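Local coordinates for protein Nrps/pks (Streptomyces albus, PDB 4OPE) that probably catalyses decarboxylative Claisen-type condensation to extend the growing polyketide, as a ketosynthase domain of the oxazolomycin assembly line, at residues V321-L326 / L386-T391; S344-I349 / S354-A359; E380-H385 / F393-D398. All blocks are in the same frame, centred on the assembly; numbering follows the deposited sequence.

Contact 1: V321-L326 / L386-T391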
loop_
_atom_site.group_PDB
_atom_site.type_symbol
_atom_site.label_atom_id
_atom_site.label_comp_id
_atom_site.label_asym_id
_atom_site.label_seq_id
_atom_site.Cartn_x
_atom_site.Cartn_y
_atom_site.Cartn_z
ATOM N N VAL A 321 -10.501 -5.683 24.808
ATOM C CA VAL A 321 -9.519 -4.659 24.498
ATOM C C VAL A 321 -10.155 -3.525 23.707
ATOM O O VAL A 321 -9.847 -2.370 23.950
ATOM C CB VAL A 321 -8.313 -5.258 23.749
ATOM C CG1 VAL A 321 -7.451 -4.193 23.075
ATOM C CG2 VAL A 321 -7.486 -6.074 24.734
ATOM N N GLU A 322 -11.042 -3.848 22.777
ATOM C CA GLU A 322 -11.707 -2.818 21.989
ATOM C C GLU A 322 -12.542 -1.912 22.891
ATOM O O GLU A 322 -12.533 -0.684 22.764
ATOM C CB GLU A 322 -12.569 -3.430 20.904
ATOM C CG GLU A 322 -13.218 -2.396 20.001
ATOM C CD GLU A 322 -13.735 -2.938 18.649
ATOM O OE1 GLU A 322 -13.841 -4.182 18.460
ATOM O OE2 GLU A 322 -14.031 -2.083 17.752
ATOM N N ILE A 323 -13.223 -2.510 23.843
ATOM C CA ILE A 323 -14.006 -1.702 24.740
ATOM C C ILE A 323 -13.129 -0.803 25.623
ATOM O O ILE A 323 -13.438 0.366 25.867
ATOM C CB ILE A 323 -14.958 -2.555 25.583
ATOM C CG1 ILE A 323 -15.873 -3.384 24.693
ATOM C CG2 ILE A 323 -15.817 -1.655 26.429
ATOM C CD1 ILE A 323 -16.702 -2.566 23.711
ATOM N N THR A 324 -12.029 -1.332 26.095
ATOM C CA THR A 324 -11.138 -0.541 26.892
ATOM C C THR A 324 -10.573 0.617 26.100
ATOM O O THR A 324 -10.426 1.688 26.635
ATOM C CB THR A 324 -9.982 -1.398 27.337
ATOM O OG1 THR A 324 -10.519 -2.544 27.992
ATOM C CG2 THR A 324 -9.057 -0.625 28.258
ATOM N N GLY A 325 -10.238 0.399 24.831
ATOM C CA GLY A 325 -9.751 1.474 23.962
ATOM C C GLY A 325 -10.766 2.597 23.871
ATOM O O GLY A 325 -10.414 3.772 23.998
ATOM N N LEU A 326 -12.029 2.230 23.671
ATOM C CA LEU A 326 -13.092 3.185 23.554
ATOM C C LEU A 326 -13.230 3.988 24.825
ATOM O O LEU A 326 -13.270 5.221 24.774
ATOM C CB LEU A 326 -14.404 2.491 23.253
ATOM C CG LEU A 326 -14.561 1.962 21.821
ATOM C CD1 LEU A 326 -15.661 0.944 21.784
ATOM C CD2 LEU A 326 -14.911 3.059 20.849
ATOM N N LEU A 386 -16.583 -7.681 29.443
ATOM C CA LEU A 386 -16.457 -6.342 28.818
ATOM C C LEU A 386 -16.880 -5.245 29.752
ATOM O O LEU A 386 -16.374 -4.107 29.651
ATOM C CB LEU A 386 -17.367 -6.204 27.619
ATOM C CG LEU A 386 -17.302 -7.257 26.538
ATOM C CD1 LEU A 386 -18.486 -7.047 25.618
ATOM C CD2 LEU A 386 -15.973 -7.175 25.806
ATOM N N ASP A 387 -17.877 -5.586 30.584
ATOM C CA ASP A 387 -18.501 -4.655 31.518
ATOM C C ASP A 387 -19.122 -3.452 30.804
ATOM O O ASP A 387 -18.956 -2.312 31.232
ATOM C CB ASP A 387 -17.477 -4.195 32.576
ATOM C CG ASP A 387 -18.140 -3.583 33.818
ATOM O OD1 ASP A 387 -19.255 -4.037 34.205
ATOM O OD2 ASP A 387 -17.532 -2.642 34.392
ATOM N N LEU A 388 -19.844 -3.728 29.716
ATOM C CA LEU A 388 -20.447 -2.683 28.879
ATOM C C LEU A 388 -21.303 -1.667 29.608
ATOM O O LEU A 388 -21.372 -0.500 29.216
ATOM C CB LEU A 388 -21.343 -3.315 27.838
ATOM C CG LEU A 388 -20.673 -3.684 26.524
ATOM C CD1 LEU A 388 -21.760 -4.147 25.573
ATOM C CD2 LEU A 388 -19.892 -2.524 25.936
ATOM N N ASP A 389 -21.943 -2.127 30.673
ATOM C CA ASP A 389 -23.016 -1.399 31.329
ATOM C C ASP A 389 -22.449 -0.204 32.063
ATOM O O ASP A 389 -23.131 0.808 32.255
ATOM C CB ASP A 389 -23.760 -2.351 32.272
ATOM C CG ASP A 389 -23.843 -3.794 31.706
ATOM O OD1 ASP A 389 -22.785 -4.481 31.659
ATOM O OD2 ASP A 389 -24.945 -4.221 31.282
ATOM N N ALA A 390 -21.170 -0.317 32.420
ATOM C CA ALA A 390 -20.376 0.820 32.911
ATOM C C ALA A 390 -20.012 1.842 31.812
ATOM O O ALA A 390 -19.447 2.915 32.083
ATOM C CB ALA A 390 -19.106 0.289 33.552
ATOM N N THR A 391 -20.329 1.477 30.571
ATOM C CA THR A 391 -20.006 2.281 29.407
ATOM C C THR A 391 -21.298 2.736 28.740
ATOM O O THR A 391 -22.400 2.246 29.063
ATOM C CB THR A 391 -19.135 1.509 28.370
ATOM O OG1 THR A 391 -19.955 0.676 27.539
ATOM C CG2 THR A 391 -18.118 0.647 29.079
#

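Contact 2: S344-I349 / S354-A359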
loop_
_atom_site.group_PDB
_atom_site.type_symbol
_atom_site.label_atom_id
_atom_site.label_comp_id
_atom_site.label_asym_id
_atom_site.label_seq_id
_atom_site.Cartn_x
_atom_site.Cartn_y
_atom_site.Cartn_z
ATOM N N SER A 344 -21.288 -5.067 14.928
ATOM C CA SER A 344 -20.272 -5.417 13.960
ATOM C C SER A 344 -20.821 -6.265 12.857
ATOM O O SER A 344 -21.341 -7.359 13.108
ATOM C CB SER A 344 -19.118 -6.175 14.593
ATOM O OG SER A 344 -18.095 -6.492 13.618
ATOM N N VAL A 345 -20.601 -5.807 11.627
ATOM C CA VAL A 345 -20.885 -6.579 10.441
ATOM C C VAL A 345 -20.266 -7.978 10.406
ATOM O O VAL A 345 -20.785 -8.876 9.761
ATOM C CB VAL A 345 -20.453 -5.786 9.186
ATOM C CG1 VAL A 345 -18.942 -5.777 9.016
ATOM C CG2 VAL A 345 -21.163 -6.312 7.922
ATOM N N LYS A 346 -19.166 -8.176 11.100
ATOM C CA LYS A 346 -18.514 -9.462 11.105
ATOM C C LYS A 346 -19.424 -10.544 11.726
ATOM O O LYS A 346 -19.285 -11.743 11.439
ATOM C CB LYS A 346 -17.216 -9.376 11.889
ATOM C CG LYS A 346 -16.213 -8.392 11.366
ATOM C CD LYS A 346 -14.847 -8.457 12.068
ATOM C CE LYS A 346 -13.753 -7.863 11.186
ATOM N NZ LYS A 346 -13.630 -6.397 11.425
ATOM N N SER A 347 -20.352 -10.151 12.587
ATOM C CA SER A 347 -21.172 -11.154 13.265
ATOM C C SER A 347 -22.100 -11.849 12.277
ATOM O O SER A 347 -22.517 -12.996 12.485
ATOM C CB SER A 347 -21.950 -10.513 14.384
ATOM O OG SER A 347 -22.885 -9.556 13.881
ATOM N N GLY A 348 -22.360 -11.207 11.157
ATOM C CA GLY A 348 -23.169 -11.797 10.115
ATOM C C GLY A 348 -22.457 -12.457 8.956
ATOM O O GLY A 348 -22.838 -13.558 8.529
ATOM N N ILE A 349 -21.427 -11.800 8.428
ATOM C CA ILE A 349 -20.675 -12.359 7.296
ATOM C C ILE A 349 -19.314 -12.910 7.642
ATOM O O ILE A 349 -18.707 -13.549 6.817
ATOM C CB ILE A 349 -20.419 -11.293 6.206
ATOM C CG1 ILE A 349 -19.610 -10.126 6.748
ATOM C CG2 ILE A 349 -21.729 -10.736 5.704
ATOM C CD1 ILE A 349 -19.059 -9.263 5.663
ATOM N N SER A 354 -8.956 -8.065 4.389
ATOM C CA SER A 354 -8.657 -6.756 3.804
ATOM C C SER A 354 -9.895 -5.936 3.384
ATOM O O SER A 354 -9.819 -4.726 3.175
ATOM C CB SER A 354 -7.664 -6.873 2.634
ATOM O OG SER A 354 -7.926 -7.997 1.787
ATOM N N ALA A 355 -11.026 -6.599 3.248
ATOM C CA ALA A 355 -12.273 -5.963 2.871
ATOM C C ALA A 355 -13.173 -5.683 4.058
ATOM O O ALA A 355 -14.247 -5.156 3.888
ATOM C CB ALA A 355 -13.008 -6.858 1.872
ATOM N N ALA A 356 -12.734 -6.034 5.254
ATOM C CA ALA A 356 -13.485 -5.812 6.502
ATOM C C ALA A 356 -13.985 -4.384 6.686
ATOM O O ALA A 356 -15.151 -4.158 6.998
ATOM C CB ALA A 356 -12.628 -6.184 7.683
ATOM N N GLY A 357 -13.096 -3.436 6.478
ATOM C CA GLY A 357 -13.441 -2.027 6.567
ATOM C C GLY A 357 -14.470 -1.610 5.550
ATOM O O GLY A 357 -15.339 -0.822 5.905
HETATM N N MSE A 358 -14.406 -2.148 4.326
HETATM C CA MSE A 358 -15.430 -1.888 3.324
HETATM C C MSE A 358 -16.787 -2.456 3.687
HETATM O O MSE A 358 -17.791 -1.772 3.507
HETATM C CB MSE A 358 -15.148 -2.394 1.879
HETATM C CG MSE A 358 -14.108 -1.585 1.118
HETATM SE SE MSE A 358 -14.813 0.212 0.846
HETATM C CE MSE A 358 -13.267 1.281 1.396
ATOM N N ALA A 359 -16.844 -3.703 4.155
ATOM C CA ALA A 359 -18.121 -4.266 4.663
ATOM C C ALA A 359 -18.671 -3.357 5.750
ATOM O O ALA A 359 -19.875 -3.073 5.805
ATOM C CB ALA A 359 -17.925 -5.672 5.226
#

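Contact 3: E380-H385 / F393-D398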
loop_
_atom_site.group_PDB
_atom_site.type_symbol
_atom_site.label_atom_id
_atom_site.label_comp_id
_atom_site.label_asym_id
_atom_site.label_seq_id
_atom_site.Cartn_x
_atom_site.Cartn_y
_atom_site.Cartn_z
ATOM N N GLU A 380 -26.499 -13.058 22.052
ATOM C CA GLU A 380 -27.716 -13.231 22.855
ATOM C C GLU A 380 -27.356 -13.078 24.308
ATOM O O GLU A 380 -28.092 -12.431 25.057
ATOM C CB GLU A 380 -28.395 -14.586 22.615
ATOM C CG GLU A 380 -28.737 -14.861 21.145
ATOM C CD GLU A 380 -27.546 -15.394 20.300
ATOM O OE1 GLU A 380 -26.362 -15.388 20.752
ATOM O OE2 GLU A 380 -27.806 -15.809 19.148
ATOM N N ARG A 381 -26.211 -13.659 24.690
ATOM C CA ARG A 381 -25.587 -13.359 25.985
ATOM C C ARG A 381 -24.298 -12.615 25.697
ATOM O O ARG A 381 -23.509 -13.001 24.852
ATOM C CB ARG A 381 -25.287 -14.620 26.773
ATOM C CG ARG A 381 -26.466 -15.556 26.931
ATOM C CD ARG A 381 -26.120 -16.895 27.571
ATOM N NE ARG A 381 -25.335 -16.800 28.808
ATOM C CZ ARG A 381 -25.768 -16.257 29.944
ATOM N NH1 ARG A 381 -26.982 -15.732 30.025
ATOM N NH2 ARG A 381 -24.993 -16.239 31.022
ATOM N N LEU A 382 -24.091 -11.530 26.408
ATOM C CA LEU A 382 -22.917 -10.736 26.192
ATOM C C LEU A 382 -21.714 -11.404 26.734
ATOM O O LEU A 382 -21.793 -12.225 27.626
ATOM C CB LEU A 382 -23.023 -9.426 26.923
ATOM C CG LEU A 382 -23.959 -8.384 26.338
ATOM C CD1 LEU A 382 -23.672 -7.121 27.136
ATOM C CD2 LEU A 382 -23.762 -8.151 24.840
ATOM N N ASN A 383 -20.574 -11.007 26.212
ATOM C CA ASN A 383 -19.332 -11.333 26.837
ATOM C C ASN A 383 -19.348 -10.659 28.174
ATOM O O ASN A 383 -19.446 -9.441 28.234
ATOM C CB ASN A 383 -18.204 -10.794 25.999
ATOM C CG ASN A 383 -16.861 -11.044 26.587
ATOM O OD1 ASN A 383 -16.707 -11.109 27.779
ATOM N ND2 ASN A 383 -15.860 -11.127 25.727
ATOM N N PRO A 384 -19.248 -11.440 29.255
ATOM C CA PRO A 384 -19.341 -10.894 30.603
ATOM C C PRO A 384 -18.110 -10.170 31.051
ATOM O O PRO A 384 -18.195 -9.473 32.046
ATOM C CB PRO A 384 -19.540 -12.128 31.467
ATOM C CG PRO A 384 -18.858 -13.196 30.726
ATOM C CD PRO A 384 -19.010 -12.886 29.269
ATOM N N HIS A 385 -16.989 -10.307 30.339
ATOM C CA HIS A 385 -15.751 -9.609 30.737
ATOM C C HIS A 385 -15.572 -8.214 30.125
ATOM O O HIS A 385 -14.491 -7.638 30.253
ATOM C CB HIS A 385 -14.524 -10.437 30.370
ATOM C CG HIS A 385 -14.642 -11.865 30.770
ATOM N ND1 HIS A 385 -14.614 -12.901 29.856
ATOM C CD2 HIS A 385 -14.821 -12.434 31.980
ATOM C CE1 HIS A 385 -14.774 -14.052 30.485
ATOM N NE2 HIS A 385 -14.913 -13.793 31.773
ATOM N N PHE A 393 -22.051 2.072 25.717
ATOM C CA PHE A 393 -22.336 1.239 24.558
ATOM C C PHE A 393 -23.371 0.198 24.848
ATOM O O PHE A 393 -23.348 -0.393 25.866
ATOM C CB PHE A 393 -21.042 0.573 24.036
ATOM C CG PHE A 393 -19.934 1.562 23.829
ATOM C CD1 PHE A 393 -19.969 2.440 22.762
ATOM C CD2 PHE A 393 -18.915 1.673 24.739
ATOM C CE1 PHE A 393 -18.988 3.392 22.588
ATOM C CE2 PHE A 393 -17.940 2.635 24.585
ATOM C CZ PHE A 393 -17.972 3.499 23.504
ATOM N N ARG A 394 -24.276 -0.026 23.924
ATOM C CA ARG A 394 -25.215 -1.128 24.019
ATOM C C ARG A 394 -25.229 -1.875 22.693
ATOM O O ARG A 394 -25.318 -1.287 21.624
ATOM C CB ARG A 394 -26.635 -0.636 24.364
ATOM C CG ARG A 394 -26.738 0.098 25.698
ATOM C CD ARG A 394 -26.492 -0.760 26.962
ATOM N NE ARG A 394 -26.559 0.085 28.174
ATOM C CZ ARG A 394 -25.526 0.679 28.790
ATOM N NH1 ARG A 394 -24.259 0.512 28.403
ATOM N NH2 ARG A 394 -25.775 1.448 29.837
ATOM N N LEU A 395 -25.113 -3.178 22.790
ATOM C CA LEU A 395 -25.059 -3.990 21.642
ATOM C C LEU A 395 -26.411 -3.868 20.981
ATOM O O LEU A 395 -27.413 -3.937 21.599
ATOM C CB LEU A 395 -24.698 -5.422 22.018
ATOM C CG LEU A 395 -23.851 -6.290 21.091
ATOM C CD1 LEU A 395 -24.753 -7.259 20.376
ATOM C CD2 LEU A 395 -23.002 -5.535 20.076
ATOM N N GLN A 396 -26.403 -3.632 19.690
ATOM C CA GLN A 396 -27.604 -3.492 18.939
ATOM C C GLN A 396 -27.984 -4.845 18.410
ATOM O O GLN A 396 -27.471 -5.272 17.393
ATOM C CB GLN A 396 -27.344 -2.537 17.792
ATOM C CG GLN A 396 -28.574 -2.253 16.973
ATOM C CD GLN A 396 -29.603 -1.502 17.749
ATOM O OE1 GLN A 396 -29.314 -0.501 18.386
ATOM N NE2 GLN A 396 -30.796 -1.983 17.709
ATOM N N ARG A 397 -28.903 -5.506 19.094
ATOM C CA ARG A 397 -29.266 -6.861 18.768
ATOM C C ARG A 397 -30.527 -6.951 17.984
ATOM O O ARG A 397 -30.860 -8.020 17.509
ATOM C CB ARG A 397 -29.477 -7.651 20.045
ATOM C CG ARG A 397 -28.258 -7.717 20.953
ATOM C CD ARG A 397 -28.482 -8.776 22.030
ATOM N NE ARG A 397 -28.732 -8.139 23.303
ATOM C CZ ARG A 397 -28.045 -8.334 24.399
ATOM N NH1 ARG A 397 -27.045 -9.203 24.428
ATOM N NH2 ARG A 397 -28.376 -7.657 25.481
ATOM N N ASP A 398 -31.258 -5.854 17.855
ATOM C CA ASP A 398 -32.533 -5.891 17.149
ATOM C C ASP A 398 -32.614 -4.849 16.049
ATOM O O ASP A 398 -32.045 -3.766 16.174
ATOM C CB ASP A 398 -33.673 -5.672 18.143
ATOM C CG ASP A 398 -33.919 -6.888 19.018
ATOM O OD1 ASP A 398 -33.990 -8.011 18.450
ATOM O OD2 ASP A 398 -34.051 -6.721 20.264
#

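Contact 1: V321-L326 / L386-T391
Ile-323 is the one side chain of 321-326 that reaches 386-391, and three of its carbons find three different partners there. CG1 meets Leu-386 CD2 at 4.0 Å, CD1 meets Leu-388 CD2 at 3.9 Å, and CG2 looks across at Thr-391 CG2, 4.2 Å away. CG1 lies beside the backbone N (chi1 -57°), which leaves CG2 anti to it, and the branches spread toward the threonine and the two leucines, whose side chains cross the isoleucine at about a right angle.

Behind this first shell, the 3-10 turn 388-390 lies between Leu-386 and Thr-391, with Ala-390 N bonded to Asp-387 O at 3.2 Å. Thr-391 splits its branches: the methyl goes to Ile-323, while OG1 is hydrogen-bonded to Phe-393 N. Phe-230 also packs on Ile-323, and the neighbouring Glu-322 carboxylate receives His-311 N and Gly-312 N.

The contact fastens helix 318-329 to the loop leading into edge strand 393-395 of the thiolase-type ketosynthase fold. Its side chains meet carbon to carbon and are buried, so shape and the hydrophobic effect hold it, while the Glu-322 carboxylate and Thr-391 OG1 find partners elsewhere.

Contact 2: S344-I349 / S354-A359
Two less common first torsions point Val-345 and Ile-349 at the same methyl, Ala-359 CB. Val-345 CG1 sits between its backbone N and carbonyl carbon (chi1 75°), which brings it to 3.9 Å from Ala-359 CB. Ile-349 places CG1 likewise (chi1 60°) and then runs out extended, so that its terminal CD1 comes to 3.8 Å from the same CB. The alanine methyl is thus met by two branched side chains from the short segment 344-349.

Lys-346 approaches differently. Its chain is extended as far as CE and bends only at its end, passing Ala-356 CB alongside: CE is 4.0 Å and NZ 3.9 Å from that methyl. NZ goes on to a hydrogen bond with His-311 O, so Ala-356 flanks the end of the lysine while its polar partner lies in another loop.

The turn carrying these side chains is well tied. Ser-344 OG caps it by accepting from Lys-346 N at 3.2 Å, and Ser-344 O takes two bonds, from Ser-347 N at 3.0 Å and from Ser-347 OG at 2.8 Å, the hydroxyl lying close to the line of the carbonyl bond. Glu-309 receives Val-345 N, and Phe-27 and Leu-31 of helix 24-33 pack on the valine.

Residues 346-351 carry the Lys-Ser-x-x-Gly-His signature of ketosynthases, a motif that borders the active site in this family. Chemically, small alanines on helix 356-370 let the short turn pack close, and an apolar flank with a backbone acceptor, His-311 O, at its tip would be consistent with a lysine held in position in the buried interior by contact along its end and by that bond.

Contact 3: E380-H385 / F393-D398
Leu-395 and Arg-397, alternate residues of 393-398, are the ones that reach across to Leu-382 and Glu-380. Ahead of them, strand 393-395 opens with Phe-393, whose carbonyl O accepts from Arg-394 NH1 at 2.8 Å. That donor stands well above the carbonyl plane, 51° out of it, and the same NH1 also bonds Thr-391 O, curling the arginine back over its own chain.

Leu-395 comes next and points at the other segment. Its CB lies 4.0 Å from Leu-382 CD2, and the two leucines slide past each other in opposite directions. Gln-396 turns its amide onward instead: NE2 bonds Asp-398 O at 2.7 Å, in the plane of both groups, and so bridges the backbone bend around Arg-397.

Arg-397 supplies the larger part of this side. Its chain bends at chi3 (-107°), carrying the guanidinium obliquely across Leu-382, with NH1 3.5 Å from Leu-382 CD2. The same NH1 is 3.5 Å from Glu-380 O, too poorly angled for a bond; its hydrogen bond goes to Ala-379 O, one residue earlier. An aliphatic leucine thus lies against a guanidinium whose NH1 is bonded to the adjoining backbone.

Farther along the loop, Asn-383 OD1 accepts from His-385 N at 2.7 Å, an Asx turn. Backbone bonds tie Arg-381 to Glu-232 and Asn-383 to Phe-230, while Arg-394 and Gln-396 pair with strand 340-343, leaving 393-395 as the outermost strand of the sheet within this chain, with the 380-385 loop lying against it at the surface.

Overall arrangement
Contacts 1 and 3 are neighbours, their centres 11 Å apart, and their segments alternate along the chain. Phe-393 joins them: its CZ packs 3.7 Å from Leu-326 CB, and its CB lies 3.8 Å from Leu-388 CD2. Contact 2 sits deeper, 10 Å from the chain centre against 28 Å for contact 1 and 26 Å for contact 3, and its centre is 20 Å and 18 Å from theirs. It touches neither, yet His-311 links it to contact 1, giving its backbone N to Glu-322 and its backbone O to Lys-346. This histidine belongs to the family's His-Gly-Thr-Gly-Thr motif, consistent with an active site nearest contact 2.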